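Local atomic coordinates of DUF3992 domain-containing protein (Bacillus cereus, PDB entry 7A02), a protein that assembles, as many copies linked by disulfide bridges, into the pilus-like appendages that project from Bacillus endospores. Residues Asp26-Ala31 against Ala101-Gly106; Tyr37-Ser42 against Arg91-Thr96; Gln43-Ser48 against Met110-Thr115; Leu51-Gly56 against Ile77-Gly82. One frame throughout, in Å; residues are numbered along the deposited sequence.

Contact 1 of 4, residues Asp26-Ala31 against Ala101-Gly106; sequences DWTAAA and AAAETG
W27 and G106 form a hydrogen-bonded pair at the join of antiparallel strands 19-29 and 104-114, with W27 N giving its hydrogen to G106 O at 2.9 Å (167°) and G106 N returning one to W27 O at 3.0 Å. T28 and T105 make the next pair, a non-hydrogen-bonded one, their side chains on the other face of the sheet from the indole; beta-branched threonine suits an extended strand and tolerates this more exposed surface. Beyond it A29 N bonds to E104 O at 2.9 Å. Strands 19-29 and 104-114, the first and last of the two-sheet sandwich, lie side by side here in one sheet of its jelly roll. On the inner face W27 has CG set between its backbone N and carbonyl carbon (chi1 53°), a turn that brings the indole across to the neighbouring strand. G106 CA lies 4.0 Å from the centroid of the six-membered ring, 26° off the normal, a CH-pi contact; because glycine has no side chain, the ring can rest directly on the backbone. W27 NE1 is satisfied by E107 O, while L51 and V53 of strand 46-55 pack against the ring. Where the strands run out into loops, A31 CB meets A101 CB at 3.7 Å.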
loop_
_atom_site.group_PDB
_atom_site.type_symbol
_atom_site.label_atom_id
_atom_site.label_comp_id
_atom_site.label_asym_id
_atom_site.label_seq_id
_atom_site.Cartn_x
_atom_site.Cartn_y
_atom_site.Cartn_z
ATOM N N ASP A 26 -26.286 -42.598 -29.281
ATOM C CA ASP A 26 -26.121 -43.452 -30.447
ATOM C C ASP A 26 -27.075 -42.975 -31.529
ATOM O O ASP A 26 -28.245 -42.707 -31.250
ATOM C CB ASP A 26 -26.407 -44.912 -30.108
ATOM C CG ASP A 26 -25.473 -45.458 -29.056
ATOM O OD1 ASP A 26 -24.355 -44.926 -28.924
ATOM O OD2 ASP A 26 -25.856 -46.424 -28.364
ATOM N N TRP A 27 -26.583 -42.878 -32.756
ATOM C CA TRP A 27 -27.348 -42.282 -33.838
ATOM C C TRP A 27 -27.410 -43.210 -35.039
ATOM O O TRP A 27 -26.503 -44.015 -35.278
ATOM C CB TRP A 27 -26.753 -40.951 -34.273
ATOM C CG TRP A 27 -25.313 -41.034 -34.597
ATOM C CD1 TRP A 27 -24.280 -40.764 -33.766
ATOM C CD2 TRP A 27 -24.735 -41.415 -35.845
ATOM N NE1 TRP A 27 -23.091 -40.954 -34.412
ATOM C CE2 TRP A 27 -23.345 -41.354 -35.695
ATOM C CE3 TRP A 27 -25.259 -41.802 -37.076
ATOM C CZ2 TRP A 27 -22.473 -41.664 -36.723
ATOM C CZ3 TRP A 27 -24.393 -42.108 -38.091
ATOM C CH2 TRP A 27 -23.018 -42.039 -37.911
ATOM N N THR A 28 -28.499 -43.067 -35.791
ATOM C CA THR A 28 -28.703 -43.714 -37.079
ATOM C C THR A 28 -28.999 -42.639 -38.112
ATOM O O THR A 28 -29.862 -41.786 -37.890
ATOM C CB THR A 28 -29.858 -44.708 -37.021
ATOM O OG1 THR A 28 -29.717 -45.536 -35.861
ATOM C CG2 THR A 28 -29.867 -45.578 -38.258
ATOM N N ALA A 29 -28.302 -42.688 -39.240
ATOM C CA ALA A 29 -28.339 -41.615 -40.223
ATOM C C ALA A 29 -29.142 -42.030 -41.447
ATOM O O ALA A 29 -28.892 -43.087 -42.030
ATOM C CB ALA A 29 -26.924 -41.225 -40.644
ATOM N N ALA A 30 -30.095 -41.189 -41.839
ATOM C CA ALA A 30 -30.829 -41.378 -43.077
ATOM C C ALA A 30 -30.182 -40.550 -44.184
ATOM O O ALA A 30 -29.138 -39.926 -43.993
ATOM C CB ALA A 30 -32.296 -41.005 -42.891
ATOM N N ALA A 31 -30.800 -40.538 -45.362
ATOM C CA ALA A 31 -30.277 -39.726 -46.460
ATOM C C ALA A 31 -30.895 -38.340 -46.496
ATOM O O ALA A 31 -31.270 -37.842 -47.558
ATOM C CB ALA A 31 -30.491 -40.448 -47.784
ATOM N N ALA A 101 -28.234 -43.433 -47.974
ATOM C CA ALA A 101 -29.472 -44.151 -47.679
ATOM C C ALA A 101 -29.202 -45.629 -47.425
ATOM O O ALA A 101 -29.838 -46.515 -47.988
ATOM C CB ALA A 101 -30.467 -43.964 -48.817
ATOM N N ALA A 102 -28.240 -45.890 -46.548
ATOM C CA ALA A 102 -27.920 -47.231 -46.097
ATOM C C ALA A 102 -28.015 -47.356 -44.588
ATOM O O ALA A 102 -27.668 -48.410 -44.045
ATOM C CB ALA A 102 -26.514 -47.634 -46.560
ATOM N N ALA A 103 -28.461 -46.305 -43.902
ATOM C CA ALA A 103 -28.680 -46.309 -42.459
ATOM C C ALA A 103 -27.404 -46.681 -41.704
ATOM O O ALA A 103 -27.340 -47.682 -40.991
ATOM C CB ALA A 103 -29.837 -47.238 -42.086
ATOM N N GLU A 104 -26.381 -45.853 -41.878
ATOM C CA GLU A 104 -25.191 -45.982 -41.054
ATOM C C GLU A 104 -25.543 -45.670 -39.610
ATOM O O GLU A 104 -26.492 -44.940 -39.326
ATOM C CB GLU A 104 -24.097 -45.037 -41.538
ATOM C CG GLU A 104 -23.735 -45.202 -42.991
ATOM C CD GLU A 104 -24.570 -44.328 -43.892
ATOM O OE1 GLU A 104 -25.758 -44.125 -43.583
ATOM O OE2 GLU A 104 -24.042 -43.839 -44.907
ATOM N N THR A 105 -24.785 -46.243 -38.686
ATOM C CA THR A 105 -25.015 -45.961 -37.281
ATOM C C THR A 105 -23.690 -45.852 -36.550
ATOM O O THR A 105 -22.673 -46.415 -36.972
ATOM C CB THR A 105 -25.894 -47.019 -36.615
ATOM O OG1 THR A 105 -26.289 -46.553 -35.321
ATOM C CG2 THR A 105 -25.139 -48.306 -36.444
ATOM N N GLY A 106 -23.726 -45.118 -35.447
ATOM C CA GLY A 106 -22.521 -44.856 -34.689
ATOM C C GLY A 106 -22.817 -44.146 -33.388
ATOM O O GLY A 106 -23.956 -44.120 -32.925
#

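Contact 2 of 4, residues Tyr37-Ser42 against Arg91-Thr96; sequences YADNIS and RFDTVT
Backbone bonding first joins Y37 to V95, a hydrogen-bonded antiparallel pair in which V95 N reaches Y37 O at 3.0 Å and 155°. One step on, A38 faces T94 without such a bond, and D39 N gives only a weak one to D93 O, at 3.3 Å. On the other side of their strand, D93 and T94 both face Y65 of strand 60-66, a classic beta bulge. The paired strands are 34-38, outermost in its sheet within this chain, and its neighbour 94-98, in the second sheet of the jelly roll. Apolar contacts lie on the face carrying Y37 and V95. With CG opposite its backbone N (chi1 176°), the tyrosine brings CD2 to within 3.9 Å of V95 CG2, and its CE2 meets F92 CE2 at 3.5 Å. The rings touch rim to rim, their planes at 48°, the tyrosine carbons arriving at the phenylalanine's edge. F92 is buried and also packs on A47 of the other sheet, a place suited to a large apolar ring. Among charged groups, like charges lie close, D39 OD2 being 3.5 Å from D93 OD1. D93 OD2 has a weak bond to G68 N. Beyond the strands, R91 passes close to S42 O.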
loop_
_atom_site.group_PDB
_atom_site.type_symbol
_atom_site.label_atom_id
_atom_site.label_comp_id
_atom_site.label_asym_id
_atom_site.label_seq_id
_atom_site.Cartn_x
_atom_site.Cartn_y
_atom_site.Cartn_z
ATOM N N TYR A 37 -28.072 -32.357 -32.232
ATOM C CA TYR A 37 -27.817 -31.560 -31.043
ATOM C C TYR A 37 -28.319 -30.147 -31.285
ATOM O O TYR A 37 -28.229 -29.644 -32.403
ATOM C CB TYR A 37 -26.324 -31.546 -30.713
ATOM C CG TYR A 37 -25.961 -30.662 -29.557
ATOM C CD1 TYR A 37 -26.104 -31.100 -28.257
ATOM C CD2 TYR A 37 -25.468 -29.395 -29.765
ATOM C CE1 TYR A 37 -25.772 -30.300 -27.205
ATOM C CE2 TYR A 37 -25.135 -28.591 -28.718
ATOM C CZ TYR A 37 -25.290 -29.048 -27.443
ATOM O OH TYR A 37 -24.949 -28.241 -26.398
ATOM N N ALA A 38 -28.843 -29.515 -30.240
ATOM C CA ALA A 38 -29.374 -28.167 -30.364
ATOM C C ALA A 38 -29.359 -27.485 -29.007
ATOM O O ALA A 38 -29.532 -28.130 -27.975
ATOM C CB ALA A 38 -30.793 -28.173 -30.926
ATOM N N ASP A 39 -29.170 -26.170 -29.018
ATOM C CA ASP A 39 -29.142 -25.396 -27.787
ATOM C C ASP A 39 -29.698 -24.008 -28.056
ATOM O O ASP A 39 -30.111 -23.685 -29.171
ATOM C CB ASP A 39 -27.727 -25.304 -27.221
ATOM C CG ASP A 39 -26.778 -24.591 -28.147
ATOM O OD1 ASP A 39 -25.676 -24.226 -27.706
ATOM O OD2 ASP A 39 -27.124 -24.402 -29.323
ATOM N N ASN A 40 -29.702 -23.181 -27.016
ATOM C CA ASN A 40 -30.023 -21.776 -27.167
ATOM C C ASN A 40 -29.018 -20.870 -26.474
ATOM O O ASN A 40 -29.209 -19.652 -26.476
ATOM C CB ASN A 40 -31.433 -21.481 -26.640
ATOM C CG ASN A 40 -31.568 -21.746 -25.170
ATOM O OD1 ASN A 40 -30.659 -22.272 -24.544
ATOM N ND2 ASN A 40 -32.709 -21.389 -24.607
ATOM N N ILE A 41 -27.962 -21.422 -25.886
ATOM C CA ILE A 41 -26.890 -20.607 -25.333
ATOM C C ILE A 41 -25.789 -20.492 -26.375
ATOM O O ILE A 41 -24.689 -21.020 -26.193
ATOM C CB ILE A 41 -26.353 -21.217 -24.029
ATOM C CG1 ILE A 41 -26.105 -22.709 -24.191
ATOM C CG2 ILE A 41 -27.377 -21.094 -22.944
ATOM C CD1 ILE A 41 -25.414 -23.323 -23.014
ATOM N N SER A 42 -26.049 -19.767 -27.452
ATOM C CA SER A 42 -25.123 -19.783 -28.574
ATOM C C SER A 42 -23.911 -18.895 -28.364
ATOM O O SER A 42 -22.863 -19.144 -28.966
ATOM C CB SER A 42 -25.840 -19.359 -29.853
ATOM O OG SER A 42 -24.939 -19.328 -30.942
ATOM N N ARG A 91 -19.363 -21.072 -30.325
ATOM C CA ARG A 91 -20.442 -20.358 -31.009
ATOM C C ARG A 91 -21.052 -21.169 -32.148
ATOM O O ARG A 91 -20.871 -20.874 -33.327
ATOM C CB ARG A 91 -20.011 -18.980 -31.516
ATOM C CG ARG A 91 -20.194 -17.849 -30.516
ATOM C CD ARG A 91 -19.134 -16.764 -30.564
ATOM N NE ARG A 91 -17.808 -17.110 -30.083
ATOM C CZ ARG A 91 -16.928 -16.188 -29.705
ATOM N NH1 ARG A 91 -15.730 -16.526 -29.258
ATOM N NH2 ARG A 91 -17.255 -14.905 -29.786
ATOM N N PHE A 92 -21.792 -22.203 -31.773
ATOM C CA PHE A 92 -22.620 -22.941 -32.707
ATOM C C PHE A 92 -24.003 -23.125 -32.107
ATOM O O PHE A 92 -24.184 -23.089 -30.890
ATOM C CB PHE A 92 -22.009 -24.298 -33.063
ATOM C CG PHE A 92 -21.828 -25.208 -31.894
ATOM C CD1 PHE A 92 -20.695 -25.138 -31.118
ATOM C CD2 PHE A 92 -22.787 -26.141 -31.578
ATOM C CE1 PHE A 92 -20.530 -25.970 -30.048
ATOM C CE2 PHE A 92 -22.624 -26.974 -30.512
ATOM C CZ PHE A 92 -21.495 -26.888 -29.745
ATOM N N ASP A 93 -24.985 -23.324 -32.976
ATOM C CA ASP A 93 -26.375 -23.384 -32.557
ATOM C C ASP A 93 -26.976 -24.771 -32.723
ATOM O O ASP A 93 -27.699 -25.237 -31.842
ATOM C CB ASP A 93 -27.182 -22.351 -33.353
ATOM C CG ASP A 93 -28.592 -22.184 -32.839
ATOM O OD1 ASP A 93 -28.977 -22.883 -31.881
ATOM O OD2 ASP A 93 -29.324 -21.341 -33.396
ATOM N N THR A 94 -26.698 -25.453 -33.830
ATOM C CA THR A 94 -27.198 -26.803 -34.043
ATOM C C THR A 94 -26.097 -27.653 -34.650
ATOM O O THR A 94 -25.087 -27.143 -35.134
ATOM C CB THR A 94 -28.423 -26.833 -34.961
ATOM O OG1 THR A 94 -28.088 -26.236 -36.216
ATOM C CG2 THR A 94 -29.582 -26.081 -34.349
ATOM N N VAL A 95 -26.291 -28.966 -34.613
ATOM C CA VAL A 95 -25.413 -29.913 -35.287
ATOM C C VAL A 95 -26.278 -30.868 -36.092
ATOM O O VAL A 95 -27.308 -31.340 -35.605
ATOM C CB VAL A 95 -24.527 -30.692 -34.298
ATOM C CG1 VAL A 95 -23.474 -31.462 -35.044
ATOM C CG2 VAL A 95 -23.882 -29.760 -33.310
ATOM N N THR A 96 -25.874 -31.141 -37.330
ATOM C CA THR A 96 -26.614 -32.066 -38.175
ATOM C C THR A 96 -25.682 -33.115 -38.752
ATOM O O THR A 96 -24.502 -32.855 -39.005
ATOM C CB THR A 96 -27.333 -31.367 -39.331
ATOM O OG1 THR A 96 -26.371 -30.930 -40.296
ATOM C CG2 THR A 96 -28.118 -30.178 -38.838
#

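Contact 3 of 4, residues Gln43-Ser48 against Met110-Thr115; sequences QDIYAS and MTIRYT
Y46 and S48 pair with R113 and T111 in two hydrogen-bonded sites flanking the non-hydrogen-bonded A47-I112 pair, at the middle of the four-stranded jelly-roll sheet where strands 46-55 and 104-114 run antiparallel. R113 N to Y46 O measures 2.8 Å and T111 N to S48 O 2.9 Å. Side chains alternate between the sheet's two faces. On the inner one, M110 is extended through its first two torsions and bends only at the thioether (chi3 -74°), which lays SD 3.8 Å from A47 CB; the small alanine admits this long, flexible neighbour. I112 directs CG2 opposite its backbone N, and this methyl meets I45 CG1 at 3.7 Å as the two branched side chains cross at a slant, both packing on Y37 of the facing sheet. The outer face, carrying Y46, S48, T111 and R113, meets a second subunit: R113, on an extended chain, makes a salt bridge through NE with D21 of that subunit, S48 OG bonds to the same aspartate, and the Y46 ring meets its Y114 ring, planes at about 20°. T111 turns its hydroxyl between backbone N and carbonyl carbon (chi1 51°), from where OG1 gives S48 O a second, longer bond of 3.3 Å from above the carbonyl plane.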
loop_
_atom_site.group_PDB
_atom_site.type_symbol
_atom_site.label_atom_id
_atom_site.label_comp_id
_atom_site.label_asym_id
_atom_site.label_seq_id
_atom_site.Cartn_x
_atom_site.Cartn_y
_atom_site.Cartn_z
ATOM N N GLN A 43 -24.024 -17.866 -27.529
ATOM C CA GLN A 43 -22.965 -16.870 -27.436
ATOM C C GLN A 43 -21.769 -17.358 -26.632
ATOM O O GLN A 43 -20.629 -17.017 -26.961
ATOM C CB GLN A 43 -23.515 -15.581 -26.838
ATOM C CG GLN A 43 -24.294 -15.783 -25.566
ATOM C CD GLN A 43 -25.772 -15.964 -25.825
ATOM O OE1 GLN A 43 -26.197 -16.146 -26.964
ATOM N NE2 GLN A 43 -26.564 -15.913 -24.766
ATOM N N ASP A 44 -21.989 -18.139 -25.579
ATOM C CA ASP A 44 -20.896 -18.630 -24.744
ATOM C C ASP A 44 -21.034 -20.139 -24.596
ATOM O O ASP A 44 -21.674 -20.626 -23.662
ATOM C CB ASP A 44 -20.888 -17.944 -23.385
ATOM C CG ASP A 44 -22.216 -18.042 -22.679
ATOM O OD1 ASP A 44 -23.246 -18.150 -23.373
ATOM O OD2 ASP A 44 -22.228 -18.024 -21.433
ATOM N N ILE A 45 -20.430 -20.881 -25.514
ATOM C CA ILE A 45 -20.427 -22.331 -25.426
ATOM C C ILE A 45 -19.157 -22.836 -26.085
ATOM O O ILE A 45 -18.750 -22.348 -27.140
ATOM C CB ILE A 45 -21.701 -22.931 -26.061
ATOM C CG1 ILE A 45 -21.802 -24.414 -25.736
ATOM C CG2 ILE A 45 -21.726 -22.711 -27.549
ATOM C CD1 ILE A 45 -23.139 -24.997 -26.034
ATOM N N TYR A 46 -18.512 -23.792 -25.429
ATOM C CA TYR A 46 -17.315 -24.437 -25.944
ATOM C C TYR A 46 -17.521 -25.933 -25.811
ATOM O O TYR A 46 -17.817 -26.418 -24.717
ATOM C CB TYR A 46 -16.073 -23.996 -25.174
ATOM C CG TYR A 46 -15.639 -22.586 -25.468
ATOM C CD1 TYR A 46 -16.322 -21.511 -24.941
ATOM C CD2 TYR A 46 -14.535 -22.333 -26.260
ATOM C CE1 TYR A 46 -15.932 -20.227 -25.204
ATOM C CE2 TYR A 46 -14.137 -21.052 -26.525
ATOM C CZ TYR A 46 -14.839 -20.003 -25.994
ATOM O OH TYR A 46 -14.448 -18.717 -26.257
ATOM N N ALA A 47 -17.377 -26.661 -26.909
ATOM C CA ALA A 47 -17.678 -28.081 -26.905
ATOM C C ALA A 47 -16.544 -28.864 -27.537
ATOM O O ALA A 47 -16.042 -28.493 -28.596
ATOM C CB ALA A 47 -18.977 -28.361 -27.646
ATOM N N SER A 48 -16.157 -29.956 -26.887
ATOM C CA SER A 48 -15.157 -30.877 -27.401
ATOM C C SER A 48 -15.750 -32.274 -27.445
ATOM O O SER A 48 -16.606 -32.620 -26.632
ATOM C CB SER A 48 -13.901 -30.890 -26.536
ATOM O OG SER A 48 -13.274 -29.625 -26.529
ATOM N N MET A 110 -19.889 -35.681 -26.346
ATOM C CA MET A 110 -19.547 -34.264 -26.317
ATOM C C MET A 110 -19.562 -33.728 -24.895
ATOM O O MET A 110 -20.513 -33.968 -24.151
ATOM C CB MET A 110 -20.515 -33.466 -27.187
ATOM C CG MET A 110 -20.397 -31.974 -27.035
ATOM S SD MET A 110 -21.657 -31.084 -27.955
ATOM C CE MET A 110 -21.051 -31.301 -29.614
ATOM N N THR A 111 -18.513 -32.992 -24.530
ATOM C CA THR A 111 -18.451 -32.256 -23.275
ATOM C C THR A 111 -18.600 -30.768 -23.551
ATOM O O THR A 111 -18.005 -30.241 -24.492
ATOM C CB THR A 111 -17.139 -32.502 -22.531
ATOM O OG1 THR A 111 -16.040 -32.278 -23.414
ATOM C CG2 THR A 111 -17.077 -33.910 -22.010
ATOM N N ILE A 112 -19.382 -30.094 -22.717
ATOM C CA ILE A 112 -19.840 -28.736 -22.973
ATOM C C ILE A 112 -19.438 -27.851 -21.806
ATOM O O ILE A 112 -19.691 -28.195 -20.650
ATOM C CB ILE A 112 -21.364 -28.699 -23.168
ATOM C CG1 ILE A 112 -21.771 -29.641 -24.291
ATOM C CG2 ILE A 112 -21.827 -27.301 -23.450
ATOM C CD1 ILE A 112 -23.156 -30.188 -24.141
ATOM N N ARG A 113 -18.830 -26.710 -22.104
ATOM C CA ARG A 113 -18.454 -25.736 -21.091
ATOM C C ARG A 113 -19.274 -24.470 -21.264
ATOM O O ARG A 113 -19.409 -23.959 -22.377
ATOM C CB ARG A 113 -16.977 -25.381 -21.184
ATOM C CG ARG A 113 -16.092 -26.163 -20.270
ATOM C CD ARG A 113 -14.647 -25.890 -20.597
ATOM N NE ARG A 113 -13.728 -26.825 -19.961
ATOM C CZ ARG A 113 -13.579 -26.973 -18.653
ATOM N NH1 ARG A 113 -14.275 -26.234 -17.804
ATOM N NH2 ARG A 113 -12.711 -27.856 -18.190
ATOM N N TYR A 114 -19.819 -23.958 -20.168
ATOM C CA TYR A 114 -20.435 -22.643 -20.230
ATOM C C TYR A 114 -20.199 -21.918 -18.917
ATOM O O TYR A 114 -20.243 -22.520 -17.842
ATOM C CB TYR A 114 -21.931 -22.707 -20.561
ATOM C CG TYR A 114 -22.737 -23.698 -19.770
ATOM C CD1 TYR A 114 -22.690 -25.046 -20.057
ATOM C CD2 TYR A 114 -23.571 -23.280 -18.754
ATOM C CE1 TYR A 114 -23.425 -25.945 -19.342
ATOM C CE2 TYR A 114 -24.315 -24.173 -18.038
ATOM C CZ TYR A 114 -24.237 -25.505 -18.335
ATOM O OH TYR A 114 -24.979 -26.409 -17.620
ATOM N N THR A 115 -19.898 -20.633 -19.027
ATOM C CA THR A 115 -19.510 -19.792 -17.897
ATOM C C THR A 115 -20.681 -19.008 -17.333
ATOM O O THR A 115 -20.593 -17.801 -17.135
ATOM C CB THR A 115 -18.387 -18.853 -18.321
ATOM O OG1 THR A 115 -18.082 -17.950 -17.252
ATOM C CG2 THR A 115 -18.774 -18.072 -19.574
#

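Contact 4 of 4, residues Leu51-Gly56 against Ile77-Gly82; sequences LKVDTG and IVVATG
V53 faces V79 across the interior of the sandwich, at the end where strand 46-55 of one sheet comes up against strand 72-79 of the other. V53 CG2 lies 3.7 Å from V79 CG1, the two side chains lying alongside and pointing opposite ways; farther in, L51 CD2 reaches V79 CG2 at 4.3 Å. Beta-branched valines fit here, being stiff and apolar and at ease in extended backbone. The other methyl of V53, CG1, stands opposite the backbone N (chi1 173°), which directs it to T81 CA at 3.8 Å. Here the jelly-roll chain leaves strand 72-79 and crosses to strand 84-90 in the opposite sheet. The crossing is tied down by one backbone bond: G82 N gives its hydrogen to V53 O at 3.1 Å and 153°, the donor tilted 27° from the carbonyl plane. G82 has a positive phi, readily adopted by glycine. T81 lies against the end of strand 46-55 and the residue after it, with CG2 3.4 Å from G56 O and 4.1 Å from D54 O. In that strand end D54 and T55 both face T105, a classic beta bulge. G82 O accepts a hydrogen bond from T28 of a second subunit.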
loop_
_atom_site.group_PDB
_atom_site.type_symbol
_atom_site.label_atom_id
_atom_site.label_comp_id
_atom_site.label_asym_id
_atom_site.label_seq_id
_atom_site.Cartn_x
_atom_site.Cartn_y
_atom_site.Cartn_z
ATOM N N LEU A 51 -16.798 -38.061 -33.040
ATOM C CA LEU A 51 -17.831 -38.795 -33.751
ATOM C C LEU A 51 -17.209 -40.064 -34.304
ATOM O O LEU A 51 -16.145 -40.012 -34.931
ATOM C CB LEU A 51 -18.429 -37.974 -34.888
ATOM C CG LEU A 51 -19.554 -38.666 -35.648
ATOM C CD1 LEU A 51 -20.877 -38.363 -35.002
ATOM C CD2 LEU A 51 -19.566 -38.251 -37.095
ATOM N N LYS A 52 -17.867 -41.193 -34.062
ATOM C CA LYS A 52 -17.415 -42.497 -34.526
ATOM C C LYS A 52 -18.484 -43.102 -35.418
ATOM O O LYS A 52 -19.642 -43.218 -35.009
ATOM C CB LYS A 52 -17.125 -43.430 -33.354
ATOM C CG LYS A 52 -16.786 -44.839 -33.793
ATOM C CD LYS A 52 -16.092 -45.657 -32.714
ATOM C CE LYS A 52 -16.682 -45.462 -31.330
ATOM N NZ LYS A 52 -18.169 -45.453 -31.320
ATOM N N VAL A 53 -18.097 -43.499 -36.622
ATOM C CA VAL A 53 -19.000 -44.149 -37.560
ATOM C C VAL A 53 -18.764 -45.644 -37.445
ATOM O O VAL A 53 -17.703 -46.149 -37.825
ATOM C CB VAL A 53 -18.786 -43.655 -38.993
ATOM C CG1 VAL A 53 -19.619 -44.467 -39.946
ATOM C CG2 VAL A 53 -19.159 -42.201 -39.094
ATOM N N ASP A 54 -19.756 -46.357 -36.923
ATOM C CA ASP A 54 -19.579 -47.761 -36.575
ATOM C C ASP A 54 -19.890 -48.677 -37.751
ATOM O O ASP A 54 -19.022 -49.429 -38.202
ATOM C CB ASP A 54 -20.458 -48.112 -35.373
ATOM C CG ASP A 54 -20.052 -49.411 -34.721
ATOM O OD1 ASP A 54 -18.936 -49.476 -34.168
ATOM O OD2 ASP A 54 -20.851 -50.369 -34.756
ATOM N N THR A 55 -21.117 -48.630 -38.258
ATOM C CA THR A 55 -21.502 -49.520 -39.342
ATOM C C THR A 55 -22.211 -48.743 -40.436
ATOM O O THR A 55 -22.771 -47.671 -40.206
ATOM C CB THR A 55 -22.415 -50.657 -38.871
ATOM O OG1 THR A 55 -23.642 -50.115 -38.379
ATOM C CG2 THR A 55 -21.747 -51.467 -37.772
ATOM N N GLY A 56 -22.186 -49.314 -41.632
ATOM C CA GLY A 56 -22.790 -48.753 -42.815
ATOM C C GLY A 56 -21.774 -48.646 -43.919
ATOM O O GLY A 56 -20.685 -49.223 -43.857
ATOM N N ILE A 77 -17.110 -31.759 -41.130
ATOM C CA ILE A 77 -16.169 -32.873 -41.145
ATOM C C ILE A 77 -16.813 -34.059 -41.849
ATOM O O ILE A 77 -18.008 -34.319 -41.677
ATOM C CB ILE A 77 -15.728 -33.266 -39.721
ATOM C CG1 ILE A 77 -15.000 -32.111 -39.046
ATOM C CG2 ILE A 77 -14.794 -34.445 -39.760
ATOM C CD1 ILE A 77 -14.769 -32.332 -37.578
ATOM N N VAL A 78 -16.025 -34.778 -42.644
ATOM C CA VAL A 78 -16.479 -35.972 -43.352
ATOM C C VAL A 78 -15.701 -37.165 -42.815
ATOM O O VAL A 78 -14.466 -37.174 -42.858
ATOM C CB VAL A 78 -16.294 -35.836 -44.868
ATOM C CG1 VAL A 78 -16.352 -37.190 -45.522
ATOM C CG2 VAL A 78 -17.356 -34.930 -45.441
ATOM N N VAL A 79 -16.418 -38.175 -42.326
ATOM C CA VAL A 79 -15.820 -39.307 -41.629
ATOM C C VAL A 79 -16.151 -40.581 -42.392
ATOM O O VAL A 79 -17.313 -40.817 -42.740
ATOM C CB VAL A 79 -16.324 -39.403 -40.179
ATOM C CG1 VAL A 79 -15.815 -40.660 -39.522
ATOM C CG2 VAL A 79 -15.911 -38.189 -39.398
ATOM N N ALA A 80 -15.134 -41.398 -42.650
ATOM C CA ALA A 80 -15.333 -42.675 -43.310
ATOM C C ALA A 80 -15.786 -43.731 -42.307
ATOM O O ALA A 80 -15.690 -43.555 -41.093
ATOM C CB ALA A 80 -14.054 -43.124 -44.008
ATOM N N THR A 81 -16.281 -44.848 -42.831
ATOM C CA THR A 81 -16.787 -45.923 -41.989
ATOM C C THR A 81 -15.634 -46.679 -41.348
ATOM O O THR A 81 -14.649 -47.005 -42.013
ATOM C CB THR A 81 -17.647 -46.882 -42.805
ATOM O OG1 THR A 81 -18.685 -46.149 -43.461
ATOM C CG2 THR A 81 -18.275 -47.919 -41.904
ATOM N N GLY A 82 -15.763 -46.965 -40.060
ATOM C CA GLY A 82 -14.721 -47.649 -39.332
ATOM C C GLY A 82 -13.660 -46.756 -38.735
ATOM O O GLY A 82 -12.678 -47.272 -38.190
#

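Overall arrangement
Contacts 1 and 3 zip opposite ends of strand 104-114 to its two neighbours in one sheet, about 26 Å apart between centres; contact 2 pairs strands of the other sheet, and contact 4 bridges the two sheets. Contacts 1 and 3 rest on backbone ladders, contact 2 on a short, weaker one with aromatic packing, and contact 4 on facing valines and one backbone bond. Contacts 1 and 4 adjoin at the more exposed end, T105 bonding to D54 and T55. Contacts 2 and 3 adjoin nearer the centre of the subunit, where Y37 OH lies against I112. Contact 3 has the most buried residues, yet its polar face meets a second subunit, as contact 4 does through G82.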